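Local coordinates for SusD homolog (Bacteroides ovatus, PDB 4F53), which probably binds glycans, perhaps mucin O-glycans, at the cell surface as a SusD-like outer-membrane lipoprotein, at residues Ala261-Ala273 against Glu299-Gln311. Residues are numbered along the deposited sequence; the frame is centred on the assembly and turned at random.
Sequences ARISADLTCYMNA and EESYVGLRRGILQ
L305 pairs with the strand-to-helix junction through a single beta bridge opposite S264: L305 N donates to I263 O at 2.8 Å, and A265 N donates back to L305 O. G304 lies against this turn, its CA 3.1 Å from I263 O, and a beta carbon there would clash with S264 O. Further along helix 265-273, T268 OG1 accepts from G304 N (2.9 Å); chi1 of 60° sets this hydroxyl between its own backbone N and carbonyl carbon, facing the loop. One turn later N272 ND2 reaches Y302 O at 2.7 Å, Y302 O lying nearly in the N272 amide plane.

At the other end R307 grips D266 side-on. R307 NE meets D266 OD1 at 2.7 Å and R307 NH2 meets D266 OD2 at 3.1 Å, both from above the carboxylate, whose plane is turned 57° from the guanidinium. A bend at chi3 (-64°) carries the guanidinium to D266 while CG and CD pack on S264 CB. A water links D266 OD1 to R307 N, and M458 N also bonds D266 OD2. A leucine in place of R307 would probably leave the buried D266 carboxylate without the charge of its salt-bridge partner.

S264, the helix N-cap, accepts from L267 N, and its hydroxyl also bonds G60 O. Strand 62-64 pairs with 261-263 and touches L305 and R307 through A63, while helix 423-438 packs against L267, Y270 and M271.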
loop_
_atom_site.group_PDB
_atom_site.type_symbol
_atom_site.label_atom_id
_atom_site.label_comp_id
_atom_site.label_asym_id
_atom_site.label_seq_id
_atom_site.Cartn_x
_atom_site.Cartn_y
_atom_site.Cartn_z
ATOM N N ALA A 261 -7.237 15.561 -3.630
ATOM C CA ALA A 261 -6.973 14.316 -4.352
ATOM C C ALA A 261 -8.117 13.934 -5.298
ATOM O O ALA A 261 -9.283 14.223 -5.035
ATOM C CB ALA A 261 -6.745 13.183 -3.353
ATOM N N ARG A 262 -7.759 13.271 -6.401
ATOM C CA ARG A 262 -8.715 12.722 -7.366
ATOM C C ARG A 262 -8.248 11.324 -7.739
ATOM O O ARG A 262 -7.119 10.954 -7.417
ATOM C CB ARG A 262 -8.866 13.634 -8.613
ATOM C CG ARG A 262 -9.719 14.898 -8.351
ATOM C CD ARG A 262 -11.150 14.507 -8.029
ATOM N NE ARG A 262 -12.032 15.629 -7.725
ATOM C CZ ARG A 262 -12.321 16.050 -6.495
ATOM N NH1 ARG A 262 -11.720 15.509 -5.444
ATOM N NH2 ARG A 262 -13.187 17.035 -6.311
ATOM N N ILE A 263 -9.109 10.532 -8.387
ATOM C CA ILE A 263 -8.719 9.186 -8.859
ATOM C C ILE A 263 -7.695 9.383 -9.988
ATOM O O ILE A 263 -7.824 10.333 -10.773
ATOM C CB ILE A 263 -9.979 8.388 -9.325
ATOM C CG1 ILE A 263 -10.977 8.175 -8.167
ATOM C CG2 ILE A 263 -9.632 7.039 -10.024
ATOM C CD1 ILE A 263 -10.459 7.373 -6.949
ATOM N N SER A 264 -6.693 8.512 -10.066
ATOM C CA SER A 264 -5.670 8.559 -11.114
ATOM C C SER A 264 -6.238 8.163 -12.465
ATOM O O SER A 264 -7.197 7.372 -12.568
ATOM C CB SER A 264 -4.514 7.621 -10.774
ATOM O OG SER A 264 -4.916 6.267 -10.871
ATOM N N ALA A 265 -5.608 8.685 -13.505
ATOM C CA ALA A 265 -5.946 8.376 -14.887
ATOM C C ALA A 265 -5.648 6.868 -15.178
ATOM O O ALA A 265 -6.384 6.236 -15.932
ATOM C CB ALA A 265 -5.152 9.278 -15.816
ATOM N N ASP A 266 -4.605 6.294 -14.528
ATOM C CA ASP A 266 -4.218 4.889 -14.672
ATOM C C ASP A 266 -5.343 3.927 -14.240
ATOM O O ASP A 266 -5.657 2.990 -14.962
ATOM C CB ASP A 266 -2.937 4.586 -13.847
ATOM C CG ASP A 266 -1.846 5.628 -14.021
ATOM O OD1 ASP A 266 -1.996 6.743 -13.472
ATOM O OD2 ASP A 266 -0.887 5.352 -14.741
ATOM N N LEU A 267 -5.940 4.170 -13.075
ATOM C CA LEU A 267 -6.992 3.338 -12.518
ATOM C C LEU A 267 -8.242 3.347 -13.410
ATOM O O LEU A 267 -8.788 2.279 -13.657
ATOM C CB LEU A 267 -7.305 3.796 -11.079
ATOM C CG LEU A 267 -8.050 2.852 -10.133
ATOM C CD1 LEU A 267 -7.362 1.492 -9.983
ATOM C CD2 LEU A 267 -8.187 3.477 -8.781
ATOM N N THR A 268 -8.659 4.513 -13.952
ATOM C CA THR A 268 -9.809 4.537 -14.847
ATOM C C THR A 268 -9.437 3.928 -16.230
ATOM O O THR A 268 -10.303 3.324 -16.855
ATOM C CB THR A 268 -10.465 5.935 -14.942
ATOM O OG1 THR A 268 -9.524 6.878 -15.441
ATOM C CG2 THR A 268 -11.040 6.415 -13.584
ATOM N N CYS A 269 -8.171 4.013 -16.675
ATOM C CA CYS A 269 -7.748 3.400 -17.945
ATOM C C CYS A 269 -7.943 1.869 -17.924
ATOM O O CYS A 269 -8.526 1.320 -18.854
ATOM C CB CYS A 269 -6.308 3.763 -18.276
ATOM S SG CYS A 269 -6.128 5.405 -19.001
ATOM N N TYR A 270 -7.471 1.199 -16.861
ATOM C CA TYR A 270 -7.616 -0.250 -16.718
ATOM C C TYR A 270 -9.066 -0.655 -16.507
ATOM O O TYR A 270 -9.542 -1.575 -17.148
ATOM C CB TYR A 270 -6.786 -0.777 -15.527
ATOM C CG TYR A 270 -5.310 -0.940 -15.826
ATOM C CD1 TYR A 270 -4.831 -2.081 -16.460
ATOM C CD2 TYR A 270 -4.384 0.021 -15.423
ATOM C CE1 TYR A 270 -3.473 -2.246 -16.727
ATOM C CE2 TYR A 270 -3.018 -0.138 -15.675
ATOM C CZ TYR A 270 -2.572 -1.273 -16.334
ATOM O OH TYR A 270 -1.247 -1.476 -16.563
HETATM N N MSE A 271 -9.767 0.057 -15.607
HETATM C CA MSE A 271 -11.120 -0.310 -15.201
HETATM C C MSE A 271 -12.146 -0.010 -16.265
HETATM O O MSE A 271 -13.077 -0.797 -16.394
HETATM C CB MSE A 271 -11.454 0.287 -13.845
HETATM C CG MSE A 271 -10.574 -0.331 -12.761
HETATM SE SE MSE A 271 -10.929 0.397 -11.026
HETATM C CE MSE A 271 -12.544 -0.520 -10.690
ATOM N N ASN A 272 -11.927 1.016 -17.103
ATOM C CA ASN A 272 -12.794 1.288 -18.267
ATOM C C ASN A 272 -12.576 0.215 -19.330
ATOM O O ASN A 272 -13.547 -0.323 -19.826
ATOM C CB ASN A 272 -12.553 2.695 -18.863
ATOM C CG ASN A 272 -13.203 3.780 -18.048
ATOM O OD1 ASN A 272 -14.121 3.540 -17.283
ATOM N ND2 ASN A 272 -12.785 5.003 -18.216
ATOM N N ALA A 273 -11.300 -0.160 -19.622
ATOM C CA ALA A 273 -10.977 -1.194 -20.621
ATOM C C ALA A 273 -11.625 -2.528 -20.265
ATOM O O ALA A 273 -12.040 -3.263 -21.157
ATOM C CB ALA A 273 -9.480 -1.368 -20.721
ATOM N N GLU A 299 -18.433 15.139 -22.475
ATOM C CA GLU A 299 -19.332 14.233 -21.763
ATOM C C GLU A 299 -18.741 13.871 -20.399
ATOM O O GLU A 299 -17.527 13.997 -20.199
ATOM C CB GLU A 299 -19.556 12.948 -22.590
ATOM C CG GLU A 299 -20.130 13.188 -23.987
ATOM C CD GLU A 299 -19.296 12.767 -25.193
ATOM O OE1 GLU A 299 -18.350 11.956 -25.037
ATOM O OE2 GLU A 299 -19.605 13.249 -26.308
ATOM N N GLU A 300 -19.589 13.430 -19.462
ATOM C CA GLU A 300 -19.125 12.948 -18.152
ATOM C C GLU A 300 -18.902 11.446 -18.238
ATOM O O GLU A 300 -19.671 10.758 -18.907
ATOM C CB GLU A 300 -20.099 13.300 -17.006
ATOM C CG GLU A 300 -20.470 14.782 -16.915
ATOM C CD GLU A 300 -19.443 15.840 -16.540
ATOM O OE1 GLU A 300 -18.246 15.511 -16.376
ATOM O OE2 GLU A 300 -19.850 17.019 -16.417
ATOM N N SER A 301 -17.825 10.940 -17.600
ATOM C CA SER A 301 -17.493 9.506 -17.606
ATOM C C SER A 301 -16.626 9.165 -16.430
ATOM O O SER A 301 -16.295 10.048 -15.641
ATOM C CB SER A 301 -16.760 9.151 -18.900
ATOM O OG SER A 301 -15.572 9.915 -19.020
ATOM N N TYR A 302 -16.217 7.906 -16.322
ATOM C CA TYR A 302 -15.223 7.503 -15.316
ATOM C C TYR A 302 -13.872 7.883 -15.883
ATOM O O TYR A 302 -13.431 7.281 -16.870
ATOM C CB TYR A 302 -15.303 6.014 -14.992
ATOM C CG TYR A 302 -16.571 5.632 -14.274
ATOM C CD1 TYR A 302 -16.807 6.046 -12.961
ATOM C CD2 TYR A 302 -17.518 4.810 -14.880
ATOM C CE1 TYR A 302 -17.948 5.640 -12.266
ATOM C CE2 TYR A 302 -18.649 4.373 -14.181
ATOM C CZ TYR A 302 -18.861 4.803 -12.879
ATOM O OH TYR A 302 -19.992 4.434 -12.196
ATOM N N VAL A 303 -13.280 8.973 -15.361
ATOM C CA VAL A 303 -12.026 9.468 -15.902
ATOM C C VAL A 303 -11.223 10.158 -14.788
ATOM O O VAL A 303 -11.686 11.107 -14.153
ATOM C CB VAL A 303 -12.231 10.358 -17.161
ATOM C CG1 VAL A 303 -13.114 11.595 -16.888
ATOM C CG2 VAL A 303 -10.891 10.729 -17.805
ATOM N N GLY A 304 -10.033 9.635 -14.555
ATOM C CA GLY A 304 -9.143 10.139 -13.529
ATOM C C GLY A 304 -8.284 11.281 -14.004
ATOM O O GLY A 304 -8.341 11.685 -15.170
ATOM N N LEU A 305 -7.488 11.812 -13.094
ATOM C CA LEU A 305 -6.569 12.895 -13.398
ATOM C C LEU A 305 -5.138 12.312 -13.527
ATOM O O LEU A 305 -4.802 11.322 -12.878
ATOM C CB LEU A 305 -6.677 13.931 -12.259
ATOM C CG LEU A 305 -5.853 15.205 -12.324
ATOM C CD1 LEU A 305 -6.306 16.102 -13.468
ATOM C CD2 LEU A 305 -5.942 15.938 -11.012
ATOM N N ARG A 306 -4.317 12.910 -14.393
ATOM C CA ARG A 306 -2.947 12.485 -14.587
ATOM C C ARG A 306 -2.144 12.697 -13.286
ATOM O O ARG A 306 -2.265 13.755 -12.647
ATOM C CB ARG A 306 -2.317 13.277 -15.754
ATOM C CG ARG A 306 -0.905 12.839 -16.153
ATOM C CD ARG A 306 -0.894 11.511 -16.905
ATOM N NE ARG A 306 0.476 11.068 -17.162
ATOM C CZ ARG A 306 1.163 11.367 -18.255
ATOM N NH1 ARG A 306 0.606 12.088 -19.224
ATOM N NH2 ARG A 306 2.414 10.964 -18.386
ATOM N N ARG A 307 -1.374 11.672 -12.877
ATOM C CA ARG A 307 -0.508 11.776 -11.695
ATOM C C ARG A 307 0.760 12.525 -12.080
ATOM O O ARG A 307 1.210 12.407 -13.226
ATOM C CB ARG A 307 -0.149 10.394 -11.131
ATOM C CG ARG A 307 -1.314 9.572 -10.596
ATOM C CD ARG A 307 -0.850 8.175 -10.187
ATOM N NE ARG A 307 -0.374 7.444 -11.368
ATOM C CZ ARG A 307 0.888 7.119 -11.599
ATOM N NH1 ARG A 307 1.812 7.315 -10.666
ATOM N NH2 ARG A 307 1.228 6.550 -12.744
ATOM N N GLY A 308 1.336 13.261 -11.131
ATOM C CA GLY A 308 2.578 13.976 -11.365
ATOM C C GLY A 308 2.469 15.288 -12.113
ATOM O O GLY A 308 3.454 15.727 -12.710
ATOM N N ILE A 309 1.297 15.935 -12.086
ATOM C CA ILE A 309 1.145 17.276 -12.681
ATOM C C ILE A 309 1.880 18.246 -11.737
ATOM O O ILE A 309 1.695 18.165 -10.523
ATOM C CB ILE A 309 -0.340 17.673 -12.914
ATOM C CG1 ILE A 309 -1.031 16.734 -13.940
ATOM C CG2 ILE A 309 -0.451 19.158 -13.319
ATOM C CD1 ILE A 309 -2.588 16.837 -13.965
ATOM N N LEU A 310 2.767 19.084 -12.270
ATOM C CA LEU A 310 3.541 20.002 -11.441
ATOM C C LEU A 310 2.619 20.994 -10.782
ATOM O O LEU A 310 1.673 21.478 -11.413
ATOM C CB LEU A 310 4.619 20.746 -12.273
ATOM C CG LEU A 310 5.790 21.398 -11.501
ATOM C CD1 LEU A 310 6.856 20.354 -11.087
ATOM C CD2 LEU A 310 6.479 22.467 -12.356
ATOM N N GLN A 311 2.889 21.287 -9.501
ATOM C CA GLN A 311 2.164 22.299 -8.741
ATOM C C GLN A 311 2.241 23.610 -9.514
ATOM O O GLN A 311 3.332 24.003 -9.943
ATOM C CB GLN A 311 2.762 22.435 -7.329
ATOM C CG GLN A 311 1.817 23.070 -6.321
ATOM C CD GLN A 311 0.679 22.187 -5.861
ATOM O OE1 GLN A 311 0.653 20.973 -6.074
ATOM N NE2 GLN A 311 -0.318 22.802 -5.235
HETATM O O HOH W 1 -1.541 9.091 -14.413
#